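Local coordinates for Bak protein (Grouper iridovirus, PDB 5VMN) that inhibits apoptosis as a viral Bcl-2 family protein that exclusively sequesters the pro-apoptotic protein Bim, at residues A[36-41]-A[71-76]; A[7-12]-A[21-26]. All blocks are in the same frame, centred on the assembly; numbering follows the deposited sequence.

Contact 1 (A[36-41]-A[71-76]); sequences KSYSLV and ILILLG. With NO3 (nitrate ion), chain E.
The backbones of segments 36-41 and 71-76 come nearest, CA to CA, at Leu40 and Gly76, 7.5 Å apart, and no hydrogen bond joins them. Segment 36-41 leaves helix 22-37 through a Schellman motif: Ser39, with positive phi, is the C-prime residue, Ser39 N bonds to Lys36 O, and Leu40 N reaches back to Thr35 O. This turn brings Tyr38 and Leu40 to the same helix. Leu40 lays CD1 against the backbone of helix 68-84, 4.0 Å from Ile73 O and 4.3 Å from Gly76 CA. Its other branch, CD2, meets Ile73 CG2 at 4.2 Å, the two side chains crossing at about a right angle. With CG1 placed beside its backbone N (chi1 -71°), Ile73 sends its two branches to different partners: CG2 goes to Leu40, whereas CG1 touches Tyr38 CD2 at 4.4 Å, obliquely to the phenol ring. The contact is van der Waals packing, mostly apolar, with the Ile73 carbonyl oxygen as its polar element, and Tyr38 forms its exposed margin. Helix 68-84 continues the packing beyond it: Ile73 also touches Val34 of helix 22-37 and Ile60 of helix 53-60, while Leu74 and Leu75 turn to Phe101 and Phe102 of helix 88-103.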
loop_
_atom_site.group_PDB
_atom_site.type_symbol
_atom_site.label_atom_id
_atom_site.label_comp_id
_atom_site.label_asym_id
_atom_site.label_seq_id
_atom_site.Cartn_x
_atom_site.Cartn_y
_atom_site.Cartn_z
ATOM N N LYS A 36 0.011 12.217 -6.797
ATOM C CA LYS A 36 -0.105 13.532 -7.407
ATOM C C LYS A 36 -1.367 13.631 -8.249
ATOM O O LYS A 36 -2.065 14.652 -8.204
ATOM C CB LYS A 36 1.138 13.827 -8.273
ATOM C CG LYS A 36 1.078 15.179 -8.975
ATOM C CD LYS A 36 2.314 15.435 -9.829
ATOM C CE LYS A 36 2.251 16.797 -10.536
ATOM N NZ LYS A 36 3.496 17.061 -11.304
ATOM N N SER A 37 -1.656 12.592 -9.041
ATOM C CA SER A 37 -2.736 12.644 -10.026
ATOM C C SER A 37 -4.083 12.777 -9.362
ATOM O O SER A 37 -4.991 13.414 -9.916
ATOM C CB SER A 37 -2.761 11.372 -10.875
ATOM O OG SER A 37 -1.619 11.303 -11.678
ATOM N N TYR A 38 -4.230 12.166 -8.200
ATOM C CA TYR A 38 -5.482 12.219 -7.454
ATOM C C TYR A 38 -5.432 13.174 -6.267
ATOM O O TYR A 38 -6.311 13.120 -5.404
ATOM C CB TYR A 38 -5.876 10.821 -6.978
ATOM C CG TYR A 38 -6.211 9.882 -8.124
ATOM C CD1 TYR A 38 -7.347 10.071 -8.902
ATOM C CD2 TYR A 38 -5.372 8.839 -8.455
ATOM C CE1 TYR A 38 -7.639 9.223 -9.960
ATOM C CE2 TYR A 38 -5.658 7.983 -9.526
ATOM C CZ TYR A 38 -6.797 8.161 -10.238
ATOM O OH TYR A 38 -7.103 7.322 -11.282
ATOM N N SER A 39 -4.449 14.066 -6.230
ATOM C CA SER A 39 -4.401 15.134 -5.239
ATOM C C SER A 39 -4.479 14.589 -3.825
ATOM O O SER A 39 -5.130 15.166 -2.953
ATOM C CB SER A 39 -5.533 16.130 -5.466
ATOM O OG SER A 39 -5.433 16.761 -6.734
ATOM N N LEU A 40 -3.810 13.475 -3.568
ATOM C CA LEU A 40 -4.066 12.807 -2.301
ATOM C C LEU A 40 -3.644 13.659 -1.120
ATOM O O LEU A 40 -4.190 13.496 -0.025
ATOM C CB LEU A 40 -3.354 11.455 -2.222
ATOM C CG LEU A 40 -3.893 10.389 -3.153
ATOM C CD1 LEU A 40 -3.194 9.076 -2.785
ATOM C CD2 LEU A 40 -5.387 10.203 -3.025
ATOM N N VAL A 41 -2.627 14.488 -1.283
ATOM C CA VAL A 41 -2.236 15.356 -0.174
ATOM C C VAL A 41 -3.443 16.133 0.333
ATOM O O VAL A 41 -3.647 16.286 1.543
ATOM C CB VAL A 41 -1.099 16.295 -0.613
ATOM C CG1 VAL A 41 -0.770 17.282 0.499
ATOM C CG2 VAL A 41 0.146 15.479 -1.012
ATOM N N ILE A 71 -5.443 0.227 -5.068
ATOM C CA ILE A 71 -4.326 -0.240 -4.262
ATOM C C ILE A 71 -3.277 0.864 -4.131
ATOM O O ILE A 71 -2.726 1.090 -3.046
ATOM C CB ILE A 71 -3.744 -1.533 -4.868
ATOM C CG1 ILE A 71 -4.710 -2.675 -4.557
ATOM C CG2 ILE A 71 -2.354 -1.802 -4.341
ATOM C CD1 ILE A 71 -4.371 -4.005 -5.215
ATOM N N LEU A 72 -2.996 1.576 -5.229
ATOM C CA LEU A 72 -1.982 2.612 -5.171
ATOM C C LEU A 72 -2.458 3.801 -4.335
ATOM O O LEU A 72 -1.639 4.450 -3.676
ATOM C CB LEU A 72 -1.587 3.041 -6.586
ATOM C CG LEU A 72 -0.808 1.977 -7.368
ATOM C CD1 LEU A 72 -0.742 2.366 -8.854
ATOM C CD2 LEU A 72 0.584 1.817 -6.819
ATOM N N ILE A 73 -3.762 4.072 -4.324
ATOM C CA ILE A 73 -4.299 5.106 -3.427
ATOM C C ILE A 73 -4.088 4.685 -1.982
ATOM O O ILE A 73 -3.623 5.471 -1.155
ATOM C CB ILE A 73 -5.770 5.380 -3.738
ATOM C CG1 ILE A 73 -5.908 6.128 -5.072
ATOM C CG2 ILE A 73 -6.432 6.166 -2.606
ATOM C CD1 ILE A 73 -7.331 6.187 -5.571
ATOM N N LEU A 74 -4.356 3.413 -1.655
ATOM C CA LEU A 74 -4.135 2.958 -0.282
ATOM C C LEU A 74 -2.670 3.094 0.109
ATOM O O LEU A 74 -2.338 3.548 1.221
ATOM C CB LEU A 74 -4.603 1.505 -0.140
ATOM C CG LEU A 74 -4.261 0.875 1.206
ATOM C CD1 LEU A 74 -5.023 1.571 2.323
ATOM C CD2 LEU A 74 -4.545 -0.634 1.181
ATOM N N LEU A 75 -1.764 2.697 -0.781
ATOM C CA LEU A 75 -0.358 2.847 -0.467
ATOM C C LEU A 75 0.005 4.318 -0.281
ATOM O O LEU A 75 0.795 4.658 0.605
ATOM C CB LEU A 75 0.492 2.201 -1.570
ATOM C CG LEU A 75 0.331 0.696 -1.740
ATOM C CD1 LEU A 75 1.204 0.236 -2.904
ATOM C CD2 LEU A 75 0.732 -0.026 -0.498
ATOM N N GLY A 76 -0.510 5.194 -1.140
ATOM C CA GLY A 76 -0.146 6.593 -1.050
ATOM C C GLY A 76 -0.622 7.220 0.243
ATOM O O GLY A 76 0.052 8.076 0.810
HETATM N N NO3 E . -3.007 8.242 -13.082
HETATM O O1 NO3 E . -3.272 7.060 -12.708
HETATM O O2 NO3 E . -3.921 9.114 -13.175
HETATM O O3 NO3 E . -1.819 8.558 -13.365
#

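Contact 2 (A[7-12]-A[21-26]); sequences TNINFS and CPLTRE. With NO3 (nitrate ion), chain F; NO3 (nitrate ion), chain G; NO3 (nitrate ion), chain B; EDO (1,2-ethanediol), chain N.
Ile9 overlaps Leu23 and Thr24 through two separate branches. Its CD1 abuts Leu23 CG at 4.0 Å, with Leu23 CD2 almost as near, and the two side chains cross at about a right angle. Leu23 reaches this position by extending CG anti to its backbone N (chi1 178°). The side chains of Ile9 and Thr24 slide past each other in opposite directions, Ile9 CG2 stopping 3.9 Å from Thr24 OG1. The same hydroxyl lies 3.9 Å from Asn10 N, too long for a hydrogen bond, and has no polar partner in the model although the contact buries it. Packing, with no hydrogen bond across, thus joins the two segments.

Polar interactions are instead found at the two helix starts. Asn10 occupies the N-cap of helix 11-16, its OD1 accepting from Ala13 N. Cys21 is the N-cap of helix 22-37; a chi1 of 66° puts SG between its backbone N and carbonyl carbon, where it accepts a weak but fairly straight bond from Thr24 N (3.6 Å, 164°). Nitrates, probably from the crystallisation liquor, take up amides at both helix starts: Phe11 N and Ser12 N bind two oxygens of one ion, and Leu23 N donates to another at 3.0 Å. Ile9 N holds a third, and Trp117 NE1 also bonds to one of these nitrates.

Trp117 of helix 116-122 touches Ile9 as well, and Ala121 touches Leu23, so this helix flanks the join. The side chain of Phe11 sets out from the backbone away from segment 21-26; Ile9 CB lies 3.9 Å above one face of its ring, toward the rim, and the ring also meets that of Phe102 nearly in parallel. The lead-in to helix 11-16 packs on the first turn of helix 22-37, each helix start carrying a side-chain N-cap, within the all-helical Bcl-2 fold.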
loop_
_atom_site.group_PDB
_atom_site.type_symbol
_atom_site.label_atom_id
_atom_site.label_comp_id
_atom_site.label_asym_id
_atom_site.label_seq_id
_atom_site.Cartn_x
_atom_site.Cartn_y
_atom_site.Cartn_z
ATOM N N THR A 7 6.816 -11.967 2.346
ATOM C CA THR A 7 6.130 -10.837 1.730
ATOM C C THR A 7 6.467 -10.748 0.251
ATOM O O THR A 7 7.599 -11.021 -0.164
ATOM C CB THR A 7 6.504 -9.517 2.416
ATOM O OG1 THR A 7 7.883 -9.541 2.815
ATOM C CG2 THR A 7 5.605 -9.262 3.631
ATOM N N ASN A 8 5.468 -10.381 -0.553
ATOM C CA ASN A 8 5.730 -10.094 -1.953
ATOM C C ASN A 8 6.318 -8.704 -2.109
ATOM O O ASN A 8 7.275 -8.512 -2.864
ATOM C CB ASN A 8 4.453 -10.224 -2.778
ATOM C CG ASN A 8 4.092 -11.668 -3.067
ATOM O OD1 ASN A 8 4.946 -12.565 -3.031
ATOM N ND2 ASN A 8 2.819 -11.899 -3.369
ATOM N N ILE A 9 5.770 -7.726 -1.400
ATOM C CA ILE A 9 6.329 -6.386 -1.378
ATOM C C ILE A 9 6.869 -6.130 0.015
ATOM O O ILE A 9 6.204 -6.409 1.018
ATOM C CB ILE A 9 5.294 -5.306 -1.759
ATOM C CG1 ILE A 9 4.773 -5.531 -3.166
ATOM C CG2 ILE A 9 5.903 -3.910 -1.661
ATOM C CD1 ILE A 9 5.840 -5.449 -4.246
ATOM N N ASN A 10 8.053 -5.549 0.070
ATOM C CA ASN A 10 8.648 -5.127 1.333
ATOM C C ASN A 10 8.071 -3.767 1.681
ATOM O O ASN A 10 8.598 -2.744 1.240
ATOM C CB ASN A 10 10.160 -5.040 1.189
ATOM C CG ASN A 10 10.860 -4.771 2.501
ATOM O OD1 ASN A 10 10.253 -4.332 3.463
ATOM N ND2 ASN A 10 12.166 -5.040 2.537
ATOM N N PHE A 11 6.993 -3.749 2.481
ATOM C CA PHE A 11 6.280 -2.489 2.731
ATOM C C PHE A 11 7.098 -1.538 3.593
ATOM O O PHE A 11 7.007 -0.321 3.427
ATOM C CB PHE A 11 4.904 -2.747 3.368
ATOM C CG PHE A 11 3.946 -3.499 2.451
ATOM C CD1 PHE A 11 3.406 -2.886 1.335
ATOM C CD2 PHE A 11 3.627 -4.822 2.687
ATOM C CE1 PHE A 11 2.553 -3.581 0.480
ATOM C CE2 PHE A 11 2.780 -5.512 1.840
ATOM C CZ PHE A 11 2.241 -4.884 0.735
ATOM N N SER A 12 7.922 -2.056 4.493
ATOM C CA SER A 12 8.810 -1.179 5.244
ATOM C C SER A 12 9.798 -0.465 4.325
ATOM O O SER A 12 10.006 0.747 4.447
ATOM C CB SER A 12 9.551 -1.983 6.311
ATOM O OG SER A 12 10.381 -1.137 7.065
ATOM N N CYS A 21 14.150 -3.049 -3.633
ATOM C CA CYS A 21 14.424 -3.906 -4.793
ATOM C C CYS A 21 13.712 -3.315 -5.992
ATOM O O CYS A 21 12.854 -2.452 -5.852
ATOM C CB CYS A 21 13.954 -5.331 -4.530
ATOM S SG CYS A 21 12.179 -5.482 -4.365
ATOM N N PRO A 22 14.032 -3.770 -7.205
ATOM C CA PRO A 22 13.479 -3.093 -8.381
ATOM C C PRO A 22 11.965 -3.057 -8.403
ATOM O O PRO A 22 11.368 -2.025 -8.764
ATOM C CB PRO A 22 14.077 -3.910 -9.552
ATOM C CG PRO A 22 15.277 -4.500 -9.009
ATOM C CD PRO A 22 15.103 -4.722 -7.564
ATOM N N LEU A 23 11.311 -4.142 -7.989
ATOM C CA LEU A 23 9.859 -4.159 -8.024
ATOM C C LEU A 23 9.298 -3.167 -7.029
ATOM O O LEU A 23 8.385 -2.403 -7.352
ATOM C CB LEU A 23 9.340 -5.552 -7.717
ATOM C CG LEU A 23 7.825 -5.728 -7.676
ATOM C CD1 LEU A 23 7.166 -5.257 -8.941
ATOM C CD2 LEU A 23 7.512 -7.210 -7.495
ATOM N N THR A 24 9.841 -3.159 -5.818
ATOM C CA THR A 24 9.333 -2.220 -4.814
ATOM C C THR A 24 9.584 -0.781 -5.254
ATOM O O THR A 24 8.720 0.089 -5.083
ATOM C CB THR A 24 9.983 -2.529 -3.469
ATOM O OG1 THR A 24 9.573 -3.847 -3.084
ATOM C CG2 THR A 24 9.523 -1.567 -2.407
ATOM N N ARG A 25 10.749 -0.520 -5.866
ATOM C CA ARG A 25 11.059 0.820 -6.353
ATOM C C ARG A 25 10.069 1.263 -7.417
ATOM O O ARG A 25 9.658 2.429 -7.449
ATOM C CB ARG A 25 12.497 0.865 -6.900
ATOM C CG ARG A 25 12.934 2.256 -7.363
ATOM C CD ARG A 25 14.394 2.320 -7.774
ATOM N NE ARG A 25 15.310 1.796 -6.761
ATOM C CZ ARG A 25 15.653 2.430 -5.644
ATOM N NH1 ARG A 25 15.150 3.625 -5.350
ATOM N NH2 ARG A 25 16.501 1.853 -4.799
ATOM N N GLU A 26 9.693 0.363 -8.332
ATOM C CA GLU A 26 8.726 0.755 -9.359
ATOM C C GLU A 26 7.337 0.970 -8.760
ATOM O O GLU A 26 6.615 1.893 -9.160
ATOM C CB GLU A 26 8.675 -0.291 -10.485
ATOM C CG GLU A 26 7.873 0.165 -11.697
ATOM C CD GLU A 26 8.441 1.421 -12.346
ATOM O OE1 GLU A 26 7.697 2.127 -13.052
ATOM O OE2 GLU A 26 9.637 1.698 -12.147
HETATM N N NO3 F . 7.435 -5.645 5.115
HETATM O O1 NO3 F . 8.438 -6.386 5.324
HETATM O O2 NO3 F . 7.396 -4.484 5.607
HETATM O O3 NO3 F . 6.469 -6.070 4.418
HETATM N N NO3 G . 1.811 -8.432 -0.625
HETATM O O1 NO3 G . 1.821 -8.809 0.582
HETATM O O2 NO3 G . 2.867 -7.957 -1.127
HETATM O O3 NO3 G . 0.759 -8.526 -1.328
HETATM N N NO3 B . 12.156 -7.631 -8.102
HETATM O O1 NO3 B . 12.472 -6.799 -7.200
HETATM O O2 NO3 B . 11.849 -7.191 -9.264
HETATM O O3 NO3 B . 12.105 -8.875 -7.855
HETATM C C1 EDO N . 11.430 5.461 -6.496
HETATM O O1 EDO N . 11.193 5.030 -7.835
HETATM C C2 EDO N . 10.859 6.856 -6.432
HETATM O O2 EDO N . 9.502 6.716 -6.846
#

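Overall arrangement
Contact 2 involves the capped start of helix 22-37, and contact 1 the Schellman turn that follows its C-terminal end. Their centres are about 17 Å apart, and they follow one another along the chain. Each is partly buried, pairing two buried residues with an exposed margin, and each lies about 10 Å from the chain centre. Neither has a hydrogen bond across it, yet contact 1 sets Leu40 partly against a helix backbone, whereas contact 2 buries a threonine hydroxyl that has no polar partner in the model. They meet directly where Leu75 CD2 packs 4.1 Å from Phe11 CE1, and Phe102 of helix 88-103 touches both residues, linking the two contacts through the hydrophobic interior.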